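Local structure of Glyco_hydro_cc domain-containing protein (6UB0) at residues 27-32 / 43-48; 70-75 / 107-112. The protein probably hydrolyses beta-1,3-glucan chains such as curdlan from their ends, as a fungal exo-beta-1,3-glucanase of glycoside hydrolase family 128. All coordinates share one frame; numbering follows the deposited sequence.

Contact 1 (27-32 / 43-48); sequences YNWEPR and VPMLWG. With BGC (beta-D-glucopyranose), chain B.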
loop_
_atom_site.group_PDB
_atom_site.type_symbol
_atom_site.label_atom_id
_atom_site.label_comp_id
_atom_site.label_asym_id
_atom_site.label_seq_id
_atom_site.Cartn_x
_atom_site.Cartn_y
_atom_site.Cartn_z
ATOM N N TYR A 27 -2.165 -4.478 6.611
ATOM C CA TYR A 27 -1.931 -3.123 7.152
ATOM C C TYR A 27 -3.306 -2.529 7.350
ATOM O O TYR A 27 -4.255 -3.073 6.804
ATOM C CB TYR A 27 -0.953 -2.344 6.257
ATOM C CG TYR A 27 -1.559 -1.541 5.142
ATOM C CD1 TYR A 27 -2.091 -2.182 4.029
ATOM C CD2 TYR A 27 -1.621 -0.146 5.199
ATOM C CE1 TYR A 27 -2.681 -1.441 3.003
ATOM C CE2 TYR A 27 -2.129 0.595 4.149
ATOM C CZ TYR A 27 -2.687 -0.051 3.060
ATOM O OH TYR A 27 -3.307 0.634 2.032
ATOM N N ASN A 28 -3.340 -1.460 8.100
ATOM C CA ASN A 28 -4.574 -0.801 8.530
ATOM C C ASN A 28 -4.428 0.712 8.537
ATOM O O ASN A 28 -5.200 1.352 9.274
ATOM C CB ASN A 28 -4.943 -1.272 9.928
ATOM C CG ASN A 28 -3.962 -0.948 11.029
ATOM O OD1 ASN A 28 -2.822 -0.524 10.809
ATOM N ND2 ASN A 28 -4.440 -1.133 12.236
ATOM N N TRP A 29 -3.516 1.245 7.730
ATOM C CA TRP A 29 -3.296 2.713 7.626
ATOM C C TRP A 29 -2.943 3.319 8.978
ATOM O O TRP A 29 -3.079 4.567 9.109
ATOM C CB TRP A 29 -4.564 3.375 7.094
ATOM C CG TRP A 29 -4.939 3.048 5.686
ATOM C CD1 TRP A 29 -4.489 3.681 4.576
ATOM C CD2 TRP A 29 -5.842 2.017 5.233
ATOM N NE1 TRP A 29 -5.034 3.120 3.462
ATOM C CE2 TRP A 29 -5.870 2.103 3.829
ATOM C CE3 TRP A 29 -6.611 1.044 5.866
ATOM C CZ2 TRP A 29 -6.607 1.242 3.021
ATOM C CZ3 TRP A 29 -7.386 0.209 5.067
ATOM C CH2 TRP A 29 -7.424 0.338 3.680
ATOM N N GLU A 30 -2.528 2.506 9.961
ATOM C CA GLU A 30 -2.186 2.986 11.304
ATOM C C GLU A 30 -0.770 2.528 11.581
ATOM O O GLU A 30 -0.252 1.654 10.877
ATOM C CB GLU A 30 -3.091 2.413 12.396
ATOM C CG GLU A 30 -4.528 2.844 12.291
ATOM C CD GLU A 30 -4.683 4.329 12.493
ATOM O OE1 GLU A 30 -3.821 4.936 13.190
ATOM O OE2 GLU A 30 -5.645 4.874 11.919
ATOM N N PRO A 31 -0.146 3.087 12.636
ATOM C CA PRO A 31 1.167 2.614 13.078
ATOM C C PRO A 31 1.127 1.332 13.949
ATOM O O PRO A 31 2.178 0.694 14.114
ATOM C CB PRO A 31 1.667 3.867 13.835
ATOM C CG PRO A 31 0.409 4.408 14.499
ATOM C CD PRO A 31 -0.632 4.254 13.411
ATOM N N ARG A 32 -0.011 1.000 14.556
ATOM C CA ARG A 32 -0.138 -0.157 15.497
ATOM C C ARG A 32 -1.237 -1.050 14.938
ATOM O O ARG A 32 -2.085 -0.546 14.228
ATOM C CB ARG A 32 -0.503 0.279 16.925
ATOM C CG ARG A 32 0.533 1.164 17.598
ATOM C CD ARG A 32 1.300 0.498 18.726
ATOM N NE ARG A 32 2.382 1.388 19.168
ATOM C CZ ARG A 32 3.368 1.048 20.000
ATOM N NH1 ARG A 32 3.431 -0.171 20.506
ATOM N NH2 ARG A 32 4.300 1.936 20.314
ATOM N N VAL A 43 2.288 -4.642 8.642
ATOM C CA VAL A 43 3.217 -3.576 8.208
ATOM C C VAL A 43 2.748 -2.263 8.822
ATOM O O VAL A 43 1.720 -1.717 8.450
ATOM C CB VAL A 43 3.302 -3.486 6.674
ATOM C CG1 VAL A 43 4.273 -2.396 6.270
ATOM C CG2 VAL A 43 3.692 -4.818 6.080
ATOM N N PRO A 44 3.518 -1.684 9.771
ATOM C CA PRO A 44 3.158 -0.378 10.319
ATOM C C PRO A 44 3.208 0.722 9.259
ATOM O O PRO A 44 4.019 0.609 8.330
ATOM C CB PRO A 44 4.215 -0.158 11.417
ATOM C CG PRO A 44 4.693 -1.542 11.730
ATOM C CD PRO A 44 4.677 -2.281 10.411
ATOM N N MET A 45 2.300 1.699 9.395
ATOM C CA MET A 45 2.290 2.924 8.556
ATOM C C MET A 45 2.464 4.190 9.396
ATOM O O MET A 45 1.742 4.395 10.365
ATOM C CB MET A 45 1.034 2.992 7.696
ATOM C CG MET A 45 0.885 4.367 7.039
ATOM S SD MET A 45 -0.570 4.519 6.001
ATOM C CE MET A 45 0.006 3.842 4.453
ATOM N N LEU A 46 3.409 5.020 8.968
ATOM C CA LEU A 46 3.462 6.471 9.290
ATOM C C LEU A 46 2.543 7.222 8.322
ATOM O O LEU A 46 2.935 7.455 7.228
ATOM C CB LEU A 46 4.906 6.959 9.184
ATOM C CG LEU A 46 5.096 8.423 9.575
ATOM C CD1 LEU A 46 4.338 8.696 10.854
ATOM C CD2 LEU A 46 6.591 8.783 9.723
ATOM N N TRP A 47 1.321 7.497 8.737
ATOM C CA TRP A 47 0.215 7.970 7.862
ATOM C C TRP A 47 0.496 9.387 7.369
ATOM O O TRP A 47 0.125 9.708 6.237
ATOM C CB TRP A 47 -1.078 7.898 8.663
ATOM C CG TRP A 47 -2.293 8.246 7.874
ATOM C CD1 TRP A 47 -3.099 7.392 7.182
ATOM C CD2 TRP A 47 -2.798 9.570 7.637
ATOM N NE1 TRP A 47 -4.129 8.079 6.611
ATOM C CE2 TRP A 47 -3.941 9.422 6.834
ATOM C CE3 TRP A 47 -2.417 10.859 8.049
ATOM C CZ2 TRP A 47 -4.711 10.529 6.447
ATOM C CZ3 TRP A 47 -3.169 11.946 7.651
ATOM C CH2 TRP A 47 -4.296 11.776 6.856
ATOM N N GLY A 48 1.019 10.195 8.274
ATOM C CA GLY A 48 1.232 11.642 8.110
ATOM C C GLY A 48 1.680 12.275 9.425
ATOM O O GLY A 48 1.818 11.619 10.468
HETATM C C2 BGC B . -7.934 6.643 5.424
HETATM C C3 BGC B . -7.618 5.668 6.520
HETATM C C4 BGC B . -8.718 4.630 6.498
HETATM C C5 BGC B . -8.832 4.002 5.093
HETATM C C6 BGC B . -9.948 2.991 4.790
HETATM C C1 BGC B . -8.118 5.988 4.083
HETATM O O2 BGC B . -6.798 7.513 5.368
HETATM O O3 BGC B . -7.391 6.301 7.816
HETATM O O4 BGC B . -8.341 3.734 7.543
HETATM O O5 BGC B . -9.128 4.972 4.081
HETATM O O6 BGC B . -11.194 3.579 5.256
HETATM O O HOH W 1 -0.378 -0.103 8.782
#
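The carbonyl oxygen of E30 gathers donors from more than one direction. M45 N reaches E30 O at 3.0 Å, its N-H standing above the carbonyl plane rather than on a lone pair, and water 1 lies 2.7 Å from E30 O. The same water sits 2.7 Å from V43 O, so it bridges the two backbones; Y42 OH adds a weak bond to the E30 oxygen. The turn that presents this carbonyl is an Asx turn: N28 OD1 accepts from E30 N, while N28 ND2 holds R32 O in its own amide plane.

These two loops follow neighbouring strands of the TIM barrel, 23-27 and 41-42, and carry two aromatic walls of the sugar pocket. W29 lays its indole under the beta-glucose, with the sugar C5 3.6 Å from W29 CD2 and over the centre of the ring system. The hydroxyl of Y27, hydrogen-bonded to T175 O, lies against the opposite face of W29, toward its rim; W29 NE1 is tied to E176. M45 runs extended from a CG anti to the backbone N (chi1 169°), then bends at its sulfur: SD lies obliquely beside the W29 ring, 5.2 Å from the centroid of its five-membered ring, a Met-aromatic contact, and CE packs 3.9 Å from Y27 CE2. W47 meets the sugar differently, by its edge. Its NE1 donates to the glucose O2 in the ring plane (3.0 Å, 157°), while W47 CD1 rests 3.4 Å from W29 O.

Contact 2 (70-75 / 107-112); sequences LLAFNE and GSPAVS. With GLC (alpha-D-glucopyranose), chain C.
A beta-alpha-beta crossover of the TIM barrel, strand 69-71 to helix 86-96 to strand 105-111, brings these two parallel segments together, and their ends open into the sugar site. At the start G107 N donates to L70 O at 2.8 Å, and A72 N returns a weak bond to G107 O. The pairing is then interrupted, since P109 has no N-H to offer. Water 2 fills the interval, donating to A72 O and to S108 O. Direct backbone hydrogen bonding resumes at A110 N to F73 O (2.8 Å, 165°), and E75 N reaches A110 O at 2.7 Å.

Beside the interruption the F73 and P109 side chains run alongside each other in the same direction, with F73 CD2 3.5 Å from P109 CG; A72 CB also touches the proline, closest to its N. N74 and E75 turn to the alpha-glucose. With CG anti to the backbone N (chi1 -162°), N74 sends ND2 in a nearly straight bond (171°) to the sugar O2, 3.0 Å away. E75 is extended beyond CG, and its OE2 lies 3.5 Å from the sugar C1 and 3.8 Å from S112 CB. H142 bonds that same oxygen. An Asn-Glu pair after the fourth barrel strand is consistent with the acid/base position of clan A glycosidases. Behind the strand, helix 119-130 packs on P109 and V111, whereas A110 faces strands 138-146 and 172-180.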
loop_
_atom_site.group_PDB
_atom_site.type_symbol
_atom_site.label_atom_id
_atom_site.label_comp_id
_atom_site.label_asym_id
_atom_site.label_seq_id
_atom_site.Cartn_x
_atom_site.Cartn_y
_atom_site.Cartn_z
ATOM N N LEU A 70 8.162 -1.095 6.676
ATOM C CA LEU A 70 7.457 0.075 7.220
ATOM C C LEU A 70 6.948 0.902 6.041
ATOM O O LEU A 70 7.735 1.123 5.084
ATOM C CB LEU A 70 8.386 0.949 8.053
ATOM C CG LEU A 70 9.001 0.293 9.284
ATOM C CD1 LEU A 70 10.057 1.205 9.876
ATOM C CD2 LEU A 70 7.935 -0.044 10.302
ATOM N N LEU A 71 5.758 1.462 6.182
ATOM C CA LEU A 71 5.154 2.345 5.124
ATOM C C LEU A 71 5.116 3.809 5.587
ATOM O O LEU A 71 4.774 4.085 6.769
ATOM C CB LEU A 71 3.717 1.941 4.786
ATOM C CG LEU A 71 3.542 0.612 4.088
ATOM C CD1 LEU A 71 2.148 0.072 4.330
ATOM C CD2 LEU A 71 3.873 0.656 2.600
ATOM N N ALA A 72 5.273 4.718 4.629
ATOM C CA ALA A 72 5.233 6.165 4.899
ATOM C C ALA A 72 3.847 6.722 4.561
ATOM O O ALA A 72 2.911 5.922 4.401
ATOM C CB ALA A 72 6.317 6.847 4.120
ATOM N N PHE A 73 3.751 8.046 4.392
ATOM C CA PHE A 73 2.501 8.828 4.479
ATOM C C PHE A 73 1.472 8.324 3.451
ATOM O O PHE A 73 1.795 7.869 2.349
ATOM C CB PHE A 73 2.843 10.315 4.325
ATOM C CG PHE A 73 4.220 10.649 4.880
ATOM C CD1 PHE A 73 4.503 10.497 6.235
ATOM C CD2 PHE A 73 5.238 11.106 4.043
ATOM C CE1 PHE A 73 5.758 10.797 6.761
ATOM C CE2 PHE A 73 6.502 11.414 4.570
ATOM C CZ PHE A 73 6.759 11.237 5.916
ATOM N N ASN A 74 0.217 8.417 3.849
ATOM C CA ASN A 74 -0.955 8.055 2.999
ATOM C C ASN A 74 -1.413 9.224 2.123
ATOM O O ASN A 74 -2.143 10.077 2.628
ATOM C CB ASN A 74 -2.108 7.594 3.851
ATOM C CG ASN A 74 -3.091 6.826 3.010
ATOM O OD1 ASN A 74 -2.750 5.815 2.426
ATOM N ND2 ASN A 74 -4.285 7.367 2.889
ATOM N N GLU A 75 -1.168 9.141 0.835
ATOM C CA GLU A 75 -1.769 10.147 -0.122
ATOM C C GLU A 75 -1.416 11.563 0.337
ATOM O O GLU A 75 -2.279 12.427 0.602
ATOM C CB GLU A 75 -3.273 9.930 -0.321
ATOM C CG GLU A 75 -3.579 8.711 -1.182
ATOM C CD GLU A 75 -5.013 8.536 -1.606
ATOM O OE1 GLU A 75 -5.816 9.464 -1.304
ATOM O OE2 GLU A 75 -5.263 7.515 -2.328
ATOM N N GLY A 107 8.946 1.866 2.653
ATOM C CA GLY A 107 8.046 2.120 1.527
ATOM C C GLY A 107 7.765 3.593 1.399
ATOM O O GLY A 107 7.587 4.253 2.400
ATOM N N SER A 108 7.806 4.116 0.196
ATOM C CA SER A 108 7.561 5.556 -0.025
ATOM C C SER A 108 6.183 5.977 0.499
ATOM O O SER A 108 5.291 5.160 0.750
ATOM C CB SER A 108 7.636 5.860 -1.477
ATOM O OG SER A 108 6.388 5.580 -2.044
ATOM N N PRO A 109 5.944 7.287 0.637
ATOM C CA PRO A 109 4.564 7.763 0.770
ATOM C C PRO A 109 3.817 7.174 -0.431
ATOM O O PRO A 109 4.363 7.019 -1.542
ATOM C CB PRO A 109 4.701 9.283 0.725
ATOM C CG PRO A 109 6.155 9.516 1.086
ATOM C CD PRO A 109 6.878 8.405 0.375
ATOM N N ALA A 110 2.537 6.878 -0.218
ATOM C CA ALA A 110 1.661 6.216 -1.202
ATOM C C ALA A 110 0.821 7.283 -1.920
ATOM O O ALA A 110 0.096 7.996 -1.224
ATOM C CB ALA A 110 0.715 5.245 -0.533
ATOM N N VAL A 111 1.042 7.478 -3.203
ATOM C CA VAL A 111 0.262 8.507 -3.947
ATOM C C VAL A 111 -1.020 7.914 -4.524
ATOM O O VAL A 111 -1.049 6.765 -4.900
ATOM C CB VAL A 111 1.124 9.224 -4.986
ATOM C CG1 VAL A 111 2.139 10.056 -4.232
ATOM C CG2 VAL A 111 1.792 8.267 -5.950
ATOM N N SER A 112 -1.968 8.814 -4.824
ATOM C CA SER A 112 -3.199 8.516 -5.590
ATOM C C SER A 112 -2.849 8.297 -7.065
ATOM O O SER A 112 -1.666 8.369 -7.435
ATOM C CB SER A 112 -4.277 9.584 -5.394
ATOM O OG SER A 112 -4.015 10.772 -6.142
HETATM C C1 GLC C . -8.101 6.521 -0.596
HETATM C C2 GLC C . -7.671 6.844 0.843
HETATM C C3 GLC C . -8.804 6.562 1.832
HETATM C C4 GLC C . -10.101 7.260 1.340
HETATM C C5 GLC C . -10.390 6.963 -0.107
HETATM C C6 GLC C . -11.654 7.630 -0.688
HETATM O O1 GLC C . -8.505 5.156 -0.783
HETATM O O2 GLC C . -6.507 6.143 1.343
HETATM O O3 GLC C . -8.404 6.995 3.132
HETATM O O4 GLC C . -11.175 6.732 2.044
HETATM O O5 GLC C . -9.248 7.368 -0.863
HETATM O O6 GLC C . -11.763 8.857 -0.028
HETATM O O HOH W 2 2.991 4.260 2.099
#

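Overall arrangement
Contact 1 closes before contact 2 opens along the chain, and their centres lie 10 Å apart in the same TIM barrel. Strands 23-27, 41-42, 69-71 and 105-111 follow one another round the barrel, and the loops at their ends share one glycan pocket. The two contacts join directly: L46 N with L71 O and W47 O with N74 N are probable backbone hydrogen bonds. The ligand is laminaribiose in subsites -2 and -1; W29 and W47 of contact 1 mainly serve the outer, beta-linked glucose, and N74 and E75 of contact 2 the reducing-end one, with W29 and N74 touching both. Recognition and the probable cleavage site are thus built from consecutive strand ends.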